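Local coordinates for protein putative dehydrogenase (PDB 6UUG) that acts as MsuC, the flavin-dependent methanesulfinate monooxygenase of bacterial sulfur assimilation, built on an acyl-CoA dehydrogenase-like fold, at residues A194-S197 / G198-G201; V152-G156 / G157-F161; R360-E363 / V364-A367. All coordinates share one frame; numbering follows the deposited sequence.

Interaction 1 of 3, residues A194-S197 / G198-G201; sequences AIPS and GRSG
P196 and R199 face each other across a type I beta turn that begins as the chain leaves strand 189-196. The backbone NH of R199 donates to P196 O from above the carbonyl plane, with N and O 3.2 Å apart and an N-H...O angle of 161°. The CA atoms of P196 and R199 are 5.5 Å apart. The corner residues S197 and G198 carry the backbone angles of the turn, G198 being the exposed second corner. P196, ending the strand, suits its place in two ways: its carbonyl receives the NH of R199, and its ring offers CD to the guanidinium of the same residue.

The turn carries the chain from strand 189-196 of the mixed sheet toward strand 202-204 of the antiparallel sheet. The side chain of R199 then folds back under it. CG stands opposite the backbone N (chi1 173°), and a bend at chi3 (-66°) turns the guanidinium toward the strand. One face of that group rests on the proline ring, P196 CD sitting 3.3 Å from R199 NH2, near the rim of the plane. I195 meets the same guanidinium through its CG2 methyl, 3.6 Å from R199 NH1, the two side chains crossing at about a right angle. The aliphatic cover leaves the polar atoms their own partners: NH2 forms a salt bridge with E232, and NH1 donates to the carbonyl of R227. S197 turns the other way, and its OG is hydrogen-bonded to the hydroxyl of S174.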
ATOM      1  N   ALA A 194      -2.830   8.335 -44.644  1.00 35.40           N
ATOM      2  CA  ALA A 194      -1.408   8.009 -44.644  1.00 39.32           C
ATOM      3  C   ALA A 194      -0.727   8.830 -45.734  1.00 38.78           C
ATOM      4  O   ALA A 194      -1.062   8.688 -46.912  1.00 39.60           O
ATOM      5  CB  ALA A 194      -1.180   6.518 -44.886  1.00 37.21           C
ATOM      6  N   ILE A 195       0.218   9.681 -45.352  1.00 38.93           N
ATOM      7  CA  ILE A 195       0.814  10.606 -46.317  1.00 40.70           C
ATOM      8  C   ILE A 195       2.307  10.725 -46.061  1.00 43.10           C
ATOM      9  O   ILE A 195       2.787  10.484 -44.942  1.00 43.78           O
ATOM     10  CB  ILE A 195       0.151  12.001 -46.262  1.00 38.61           C
ATOM     11  CG1 ILE A 195       0.279  12.622 -44.875  1.00 42.58           C
ATOM     12  CG2 ILE A 195      -1.315  11.929 -46.686  1.00 44.78           C
ATOM     13  CD1 ILE A 195      -0.392  13.983 -44.773  1.00 47.62           C
ATOM     14  N   PRO A 196       3.082  11.062 -47.098  1.00 39.83           N
ATOM     15  CA  PRO A 196       4.532  11.209 -46.919  1.00 39.68           C
ATOM     16  C   PRO A 196       4.851  12.316 -45.931  1.00 40.08           C
ATOM     17  O   PRO A 196       4.214  13.373 -45.929  1.00 41.89           O
ATOM     18  CB  PRO A 196       5.034  11.554 -48.328  1.00 41.92           C
ATOM     19  CG  PRO A 196       3.977  11.071 -49.241  1.00 41.39           C
ATOM     20  CD  PRO A 196       2.681  11.240 -48.504  1.00 40.80           C
ATOM     21  N   SER A 197       5.854  12.066 -45.080  1.00 40.75           N
ATOM     22  CA  SER A 197       6.159  13.016 -44.016  1.00 41.43           C
ATOM     23  C   SER A 197       6.773  14.301 -44.547  1.00 45.00           C
ATOM     24  O   SER A 197       6.707  15.326 -43.866  1.00 43.55           O
ATOM     25  CB  SER A 197       7.096  12.381 -42.989  1.00 47.28           C
ATOM     26  OG  SER A 197       6.676  11.058 -42.701  1.00 43.69           O
ATOM     27  N   GLY A 198       7.368  14.271 -45.732  1.00 43.09           N
ATOM     28  CA  GLY A 198       7.929  15.474 -46.312  1.00 47.53           C
ATOM     29  C   GLY A 198       7.025  16.208 -47.279  1.00 50.45           C
ATOM     30  O   GLY A 198       7.501  17.104 -47.989  1.00 50.47           O
ATOM     31  N   ARG A 199       5.739  15.867 -47.331  1.00 46.25           N
ATOM     32  CA  ARG A 199       4.837  16.503 -48.280  1.00 45.21           C
ATOM     33  C   ARG A 199       4.734  18.002 -48.017  1.00 48.68           C
ATOM     34  O   ARG A 199       4.712  18.448 -46.868  1.00 46.49           O
ATOM     35  CB  ARG A 199       3.452  15.867 -48.207  1.00 45.41           C
ATOM     36  CG  ARG A 199       2.422  16.587 -49.058  1.00 47.07           C
ATOM     37  CD  ARG A 199       1.222  15.728 -49.308  1.00 46.15           C
ATOM     38  NE  ARG A 199       1.553  14.568 -50.128  1.00 45.45           N
ATOM     39  CZ  ARG A 199       0.712  13.568 -50.351  1.00 42.92           C
ATOM     40  NH1 ARG A 199      -0.492  13.592 -49.801  1.00 42.62           N
ATOM     41  NH2 ARG A 199       1.070  12.538 -51.106  1.00 41.83           N
ATOM     42  N   SER A 200       4.660  18.773 -49.103  1.00 50.42           N
ATOM     43  CA  SER A 200       4.556  20.226 -49.014  1.00 49.66           C
ATOM     44  C   SER A 200       3.419  20.650 -48.095  1.00 47.74           C
ATOM     45  O   SER A 200       2.302  20.132 -48.178  1.00 47.40           O
ATOM     46  CB  SER A 200       4.347  20.820 -50.409  1.00 51.11           C
ATOM     47  OG  SER A 200       4.153  22.221 -50.323  1.00 53.73           O
ATOM     48  N   GLY A 201       3.708  21.606 -47.217  1.00 44.24           N
ATOM     49  CA  GLY A 201       2.726  22.104 -46.281  1.00 44.55           C
ATOM     50  C   GLY A 201       2.849  21.556 -44.875  1.00 48.93           C
ATOM     51  O   GLY A 201       2.185  22.075 -43.968  1.00 47.49           O
TER

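Interaction 2 of 3, residues V152-G156 / G157-F161; sequences VKDLG and GWREF
L155 lays its CB over one face of the W158 indole, while E160 CG lies at the edge of that ring, in its plane. W158 NE1 donates to E160 OE2 at 2.9 Å in a practically straight bond (179°) that stays in the ring plane and reaches the anti side of the carboxylate. Because E160 is extended beyond CG, its carboxylate arrives level with the indole nitrogen. L155 CD1 is 3.6 Å from W158 NE1 and 3.3 Å from E160 OE2. Were E160 cut back to an alanine, the indole NH would probably lose its acceptor and R225 its salt-bridge mate, and the ring would be freer to turn.

On the face bearing V152 and F161, the phenyl ring is met obliquely, V152 CB lying 3.6 Å from F161 CE1, and V152 CG2 also touches R159 CB. In this beta hairpin K153 and E160 form the hydrogen-bonded pair, each NH reaching the other's carbonyl oxygen at 2.9 Å, and L155 N donates to W158 O at 2.8 Å. Beyond them D154 makes an Asx turn, its OD1 accepting from G156 N at 2.9 Å from above the carboxylate plane. Positive phi (68°) favours glycine at G156.

R159 crosses D154 obliquely, its guanidinium nearly parallel to the carboxylate, although D154 OD2 and R159 NH2 stay 4.6 Å apart; its NE forms a salt bridge with E230. Strand 159-162 joins strand 221-228 in the antiparallel sheet, while V152 and F161 pack onto A181 of strand 176-183 and L191 of strand 189-196 in the mixed sheet, V152 also bonding V182 through the backbone.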
ATOM      1  N   VAL A 152     -10.191  19.220 -42.297  1.00 47.84           N
ATOM      2  CA  VAL A 152     -10.048  18.831 -43.694  1.00 50.48           C
ATOM      3  C   VAL A 152     -11.123  19.542 -44.503  1.00 56.39           C
ATOM      4  O   VAL A 152     -12.301  19.541 -44.123  1.00 57.94           O
ATOM      5  CB  VAL A 152     -10.125  17.303 -43.871  1.00 53.52           C
ATOM      6  CG1 VAL A 152     -11.175  16.709 -42.947  1.00 49.72           C
ATOM      7  CG2 VAL A 152     -10.411  16.941 -45.334  1.00 51.25           C
ATOM      8  N   LYS A 153     -10.710  20.169 -45.603  1.00 57.35           N
ATOM      9  CA  LYS A 153     -11.615  20.784 -46.564  1.00 60.82           C
ATOM     10  C   LYS A 153     -11.639  19.949 -47.836  1.00 60.49           C
ATOM     11  O   LYS A 153     -10.600  19.446 -48.278  1.00 57.90           O
ATOM     12  CB  LYS A 153     -11.186  22.215 -46.895  1.00 59.39           C
ATOM     13  CG  LYS A 153     -11.106  23.145 -45.696  1.00 62.76           C
ATOM     14  CD  LYS A 153     -12.471  23.374 -45.073  1.00 65.29           C
ATOM     15  CE  LYS A 153     -12.368  24.301 -43.875  1.00 71.49           C
ATOM     16  NZ  LYS A 153     -11.675  25.569 -44.230  1.00 75.30           N
ATOM     17  N   ASP A 154     -12.828  19.802 -48.419  1.00 63.21           N
ATOM     18  CA  ASP A 154     -13.000  19.080 -49.673  1.00 64.98           C
ATOM     19  C   ASP A 154     -12.973  20.076 -50.827  1.00 69.00           C
ATOM     20  O   ASP A 154     -13.810  20.983 -50.888  1.00 70.39           O
ATOM     21  CB  ASP A 154     -14.308  18.289 -49.667  1.00 65.81           C
ATOM     22  CG  ASP A 154     -14.401  17.291 -50.813  1.00 73.62           C
ATOM     23  OD1 ASP A 154     -13.502  17.281 -51.683  1.00 73.19           O
ATOM     24  OD2 ASP A 154     -15.376  16.509 -50.839  1.00 76.01           O
ATOM     25  N   LEU A 155     -12.008  19.910 -51.733  1.00 68.52           N
ATOM     26  CA  LEU A 155     -11.905  20.725 -52.937  1.00 72.82           C
ATOM     27  C   LEU A 155     -12.306  19.943 -54.185  1.00 72.89           C
ATOM     28  O   LEU A 155     -11.773  20.177 -55.273  1.00 77.28           O
ATOM     29  CB  LEU A 155     -10.491  21.282 -53.085  1.00 68.31           C
ATOM     30  CG  LEU A 155     -10.070  22.241 -51.973  1.00 67.38           C
ATOM     31  CD1 LEU A 155      -8.648  22.733 -52.195  1.00 68.71           C
ATOM     32  CD2 LEU A 155     -11.041  23.407 -51.910  1.00 76.31           C
ATOM     33  N   GLY A 156     -13.244  19.008 -54.037  1.00 74.12           N
ATOM     34  CA  GLY A 156     -13.683  18.185 -55.149  1.00 74.39           C
ATOM     35  C   GLY A 156     -12.620  17.221 -55.634  1.00 72.86           C
ATOM     36  O   GLY A 156     -12.687  16.017 -55.357  1.00 75.18           O
ATOM     37  N   GLY A 157     -11.627  17.744 -56.358  1.00 71.31           N
ATOM     38  CA  GLY A 157     -10.570  16.891 -56.875  1.00 69.91           C
ATOM     39  C   GLY A 157      -9.733  16.262 -55.779  1.00 68.26           C
ATOM     40  O   GLY A 157      -9.330  15.099 -55.878  1.00 67.12           O
ATOM     41  N   TRP A 158      -9.465  17.015 -54.716  1.00 65.32           N
ATOM     42  CA  TRP A 158      -8.696  16.497 -53.596  1.00 56.47           C
ATOM     43  C   TRP A 158      -9.173  17.170 -52.315  1.00 56.96           C
ATOM     44  O   TRP A 158     -10.000  18.086 -52.339  1.00 59.89           O
ATOM     45  CB  TRP A 158      -7.201  16.721 -53.813  1.00 53.77           C
ATOM     46  CG  TRP A 158      -6.811  18.167 -53.832  1.00 51.26           C
ATOM     47  CD1 TRP A 158      -6.509  18.951 -52.756  1.00 52.03           C
ATOM     48  CD2 TRP A 158      -6.670  19.001 -54.988  1.00 50.84           C
ATOM     49  NE1 TRP A 158      -6.193  20.224 -53.169  1.00 54.94           N
ATOM     50  CE2 TRP A 158      -6.282  20.279 -54.535  1.00 55.75           C
ATOM     51  CE3 TRP A 158      -6.836  18.792 -56.359  1.00 52.97           C
ATOM     52  CZ2 TRP A 158      -6.056  21.342 -55.408  1.00 58.16           C
ATOM     53  CZ3 TRP A 158      -6.610  19.846 -57.223  1.00 51.72           C
ATOM     54  CH2 TRP A 158      -6.224  21.104 -56.745  1.00 54.65           C
ATOM     55  N   ARG A 159      -8.634  16.714 -51.191  1.00 50.13           N
ATOM     56  CA  ARG A 159      -8.887  17.329 -49.899  1.00 50.37           C
ATOM     57  C   ARG A 159      -7.600  17.944 -49.359  1.00 45.43           C
ATOM     58  O   ARG A 159      -6.499  17.667 -49.842  1.00 46.68           O
ATOM     59  CB  ARG A 159      -9.460  16.307 -48.914  1.00 54.12           C
ATOM     60  CG  ARG A 159     -10.699  15.615 -49.439  1.00 53.09           C
ATOM     61  CD  ARG A 159     -11.073  14.446 -48.561  1.00 55.81           C
ATOM     62  NE  ARG A 159     -11.964  13.517 -49.244  1.00 61.76           N
ATOM     63  CZ  ARG A 159     -13.157  13.155 -48.792  1.00 63.99           C
ATOM     64  NH1 ARG A 159     -13.895  12.297 -49.487  1.00 66.01           N
ATOM     65  NH2 ARG A 159     -13.607  13.640 -47.642  1.00 63.11           N
ATOM     66  N   GLU A 160      -7.742  18.791 -48.344  1.00 43.10           N
ATOM     67  CA  GLU A 160      -6.592  19.459 -47.752  1.00 45.63           C
ATOM     68  C   GLU A 160      -6.736  19.488 -46.239  1.00 46.53           C
ATOM     69  O   GLU A 160      -7.792  19.868 -45.720  1.00 45.67           O
ATOM     70  CB  GLU A 160      -6.436  20.887 -48.296  1.00 49.91           C
ATOM     71  CG  GLU A 160      -5.855  20.937 -49.697  1.00 53.42           C
ATOM     72  CD  GLU A 160      -5.737  22.349 -50.247  1.00 59.37           C
ATOM     73  OE1 GLU A 160      -5.938  23.320 -49.486  1.00 56.49           O
ATOM     74  OE2 GLU A 160      -5.443  22.480 -51.454  1.00 59.46           O
ATOM     75  N   PHE A 161      -5.675  19.086 -45.539  1.00 48.43           N
ATOM     76  CA  PHE A 161      -5.610  19.209 -44.086  1.00 47.02           C
ATOM     77  C   PHE A 161      -4.940  20.532 -43.738  1.00 44.82           C
ATOM     78  O   PHE A 161      -3.891  20.865 -44.301  1.00 44.34           O
ATOM     79  CB  PHE A 161      -4.820  18.062 -43.444  1.00 44.06           C
ATOM     80  CG  PHE A 161      -5.490  16.705 -43.517  1.00 44.67           C
ATOM     81  CD1 PHE A 161      -6.642  16.498 -44.262  1.00 42.27           C
ATOM     82  CD2 PHE A 161      -4.947  15.627 -42.827  1.00 45.11           C
ATOM     83  CE1 PHE A 161      -7.232  15.246 -44.323  1.00 44.75           C
ATOM     84  CE2 PHE A 161      -5.536  14.373 -42.882  1.00 42.56           C
ATOM     85  CZ  PHE A 161      -6.679  14.183 -43.629  1.00 42.41           C
TER

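Interaction 3 of 3, residues R360-E363 / V364-A367; sequences RLFE and VTGA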
ATOM      1  N   ARG A 360      11.231   2.219  -5.709  1.00 27.49           N
ATOM      2  CA  ARG A 360      11.743   1.572  -4.514  1.00 28.48           C
ATOM      3  C   ARG A 360      13.090   0.909  -4.741  1.00 28.68           C
ATOM      4  O   ARG A 360      13.755   0.580  -3.752  1.00 30.42           O
ATOM      5  CB  ARG A 360      10.742   0.550  -3.984  1.00 31.37           C
ATOM      6  CG  ARG A 360      10.617   0.622  -2.469  1.00 45.66           C
ATOM      7  CD  ARG A 360      10.225  -0.694  -1.870  1.00 43.71           C
ATOM      8  NE  ARG A 360       9.087  -1.290  -2.557  1.00 51.76           N
ATOM      9  CZ  ARG A 360       8.846  -2.593  -2.559  1.00 52.66           C
ATOM     10  NH1 ARG A 360       9.671  -3.404  -1.908  1.00 42.38           N
ATOM     11  NH2 ARG A 360       7.795  -3.083  -3.213  1.00 48.63           N
ATOM     12  N   LEU A 361      13.533   0.762  -6.000  1.00 27.51           N
ATOM     13  CA  LEU A 361      14.874   0.216  -6.229  1.00 28.90           C
ATOM     14  C   LEU A 361      15.946   1.088  -5.590  1.00 31.10           C
ATOM     15  O   LEU A 361      17.022   0.585  -5.253  1.00 30.47           O
ATOM     16  CB  LEU A 361      15.155   0.034  -7.726  1.00 28.35           C
ATOM     17  CG  LEU A 361      15.313   1.278  -8.610  1.00 28.82           C
ATOM     18  CD1 LEU A 361      16.751   1.848  -8.571  1.00 31.23           C
ATOM     19  CD2 LEU A 361      14.920   0.957 -10.059  1.00 31.39           C
ATOM     20  N   PHE A 362      15.678   2.382  -5.392  1.00 28.32           N
ATOM     21  CA  PHE A 362      16.708   3.208  -4.785  1.00 26.43           C
ATOM     22  C   PHE A 362      17.002   2.803  -3.351  1.00 30.28           C
ATOM     23  O   PHE A 362      18.101   3.089  -2.861  1.00 32.13           O
ATOM     24  CB  PHE A 362      16.312   4.691  -4.859  1.00 28.28           C
ATOM     25  CG  PHE A 362      16.485   5.295  -6.234  1.00 28.18           C
ATOM     26  CD1 PHE A 362      17.707   5.831  -6.627  1.00 33.12           C
ATOM     27  CD2 PHE A 362      15.430   5.300  -7.150  1.00 29.34           C
ATOM     28  CE1 PHE A 362      17.881   6.391  -7.899  1.00 35.74           C
ATOM     29  CE2 PHE A 362      15.592   5.862  -8.431  1.00 30.34           C
ATOM     30  CZ  PHE A 362      16.818   6.403  -8.808  1.00 33.05           C
ATOM     31  N   GLU A 363      16.070   2.133  -2.671  1.00 29.28           N
ATOM     32  CA  GLU A 363      16.343   1.673  -1.306  1.00 29.78           C
ATOM     33  C   GLU A 363      17.331   0.511  -1.250  1.00 32.20           C
ATOM     34  O   GLU A 363      17.859   0.222  -0.172  1.00 36.75           O
ATOM     35  CB  GLU A 363      15.057   1.256  -0.603  1.00 33.79           C
ATOM     36  CG  GLU A 363      14.119   2.412  -0.317  1.00 32.76           C
ATOM     37  CD  GLU A 363      13.067   2.053   0.715  1.00 42.68           C
ATOM     38  OE1 GLU A 363      11.937   2.568   0.602  1.00 43.32           O
ATOM     39  OE2 GLU A 363      13.371   1.266   1.643  1.00 43.51           O
ATOM     40  N   VAL A 364      17.573  -0.179  -2.358  1.00 29.88           N
ATOM     41  CA  VAL A 364      18.579  -1.237  -2.386  1.00 31.05           C
ATOM     42  C   VAL A 364      19.810  -0.867  -3.189  1.00 35.63           C
ATOM     43  O   VAL A 364      20.787  -1.632  -3.163  1.00 35.66           O
ATOM     44  CB  VAL A 364      18.008  -2.576  -2.903  1.00 31.07           C
ATOM     45  CG1 VAL A 364      16.850  -3.044  -2.014  1.00 32.41           C
ATOM     46  CG2 VAL A 364      17.604  -2.459  -4.354  1.00 31.42           C
ATOM     47  N   THR A 365      19.805   0.257  -3.903  1.00 35.41           N
ATOM     48  CA  THR A 365      21.024   0.738  -4.542  1.00 32.90           C
ATOM     49  C   THR A 365      21.738   1.775  -3.678  1.00 39.40           C
ATOM     50  O   THR A 365      22.969   1.777  -3.616  1.00 43.05           O
ATOM     51  CB  THR A 365      20.729   1.298  -5.944  1.00 35.19           C
ATOM     52  OG1 THR A 365      19.807   2.395  -5.867  1.00 33.09           O
ATOM     53  CG2 THR A 365      20.146   0.221  -6.830  1.00 34.16           C
ATOM     54  N   GLY A 366      21.003   2.651  -2.993  1.00 39.69           N
ATOM     55  CA  GLY A 366      21.587   3.467  -1.937  1.00 45.25           C
ATOM     56  C   GLY A 366      21.935   4.883  -2.367  1.00 45.21           C
ATOM     57  O   GLY A 366      21.707   5.312  -3.503  1.00 41.71           O
ATOM     58  N   ALA A 367      22.546   5.602  -1.415  1.00 44.28           N
ATOM     59  CA  ALA A 367      22.698   7.050  -1.529  1.00 45.76           C
ATOM     60  C   ALA A 367      23.634   7.460  -2.662  1.00 44.31           C
ATOM     61  O   ALA A 367      23.488   8.554  -3.214  1.00 45.57           O
ATOM     62  CB  ALA A 367      23.199   7.631  -0.204  1.00 47.02           C
TER
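L361 meets T365, four residues on, at the last turn of the short helix 362-365, in the helical C-terminal domain of the acyl-CoA dehydrogenase family. L361 O accepts from two backbone donors: V364 N at 3.0 Å, above the carbonyl plane, and T365 N at 3.1 Å, nearly in line with the C=O bond. G366 N then takes F362 O, and positive phi (99°) ends the helix; a side chain there would be jammed against the preceding carbonyl, so glycine fits.

T365 holds OG1 between its backbone N and carbonyl carbon (chi1 60°), which brings the hydroxyl back over the previous turn, while its methyl faces the leucine, CG2 and L361 CD1 lying 4.1 Å apart. The hydroxyl is hydrogen-bonded to S369 in the following loop, so a polar tip and an apolar branch each find a fitting neighbour. L361 also places CG between N and carbonyl carbon (chi1 69°), and its CD1 rests over one face of the F362 ring, toward the rim. Both L361 and T365 press on A271 of helix 247-277, where small alanine admits them closely.

V364, beta-branched and buried, packs against H299 and Y300 of helix 294-327. F362 touches R384 of the second subunit and E363 touches D393 of that subunit, so this turn also borders a subunit interface. V364 CG2 comes within 3.2 Å of L361 O.

How the interactions relate
The three contacts follow one another along the chain as interaction 2, interaction 1 and interaction 3. Interactions 1 and 2 are neighbours in the beta region, their centres 15 Å apart and their nearest atoms about 5 Å apart without touching. Strand 221-228 and the residues just after it connect them: V226 meets I195 and R199 of the first, while F161 of the second bonds to V226 through the backbone and packs on V228; E232 takes R199 and E230 takes R159. Interaction 3 lies across the chain's centre in the helical part, its centre 47 Å from interaction 1 and 57 Å from interaction 2. Of the three, it alone touches another subunit.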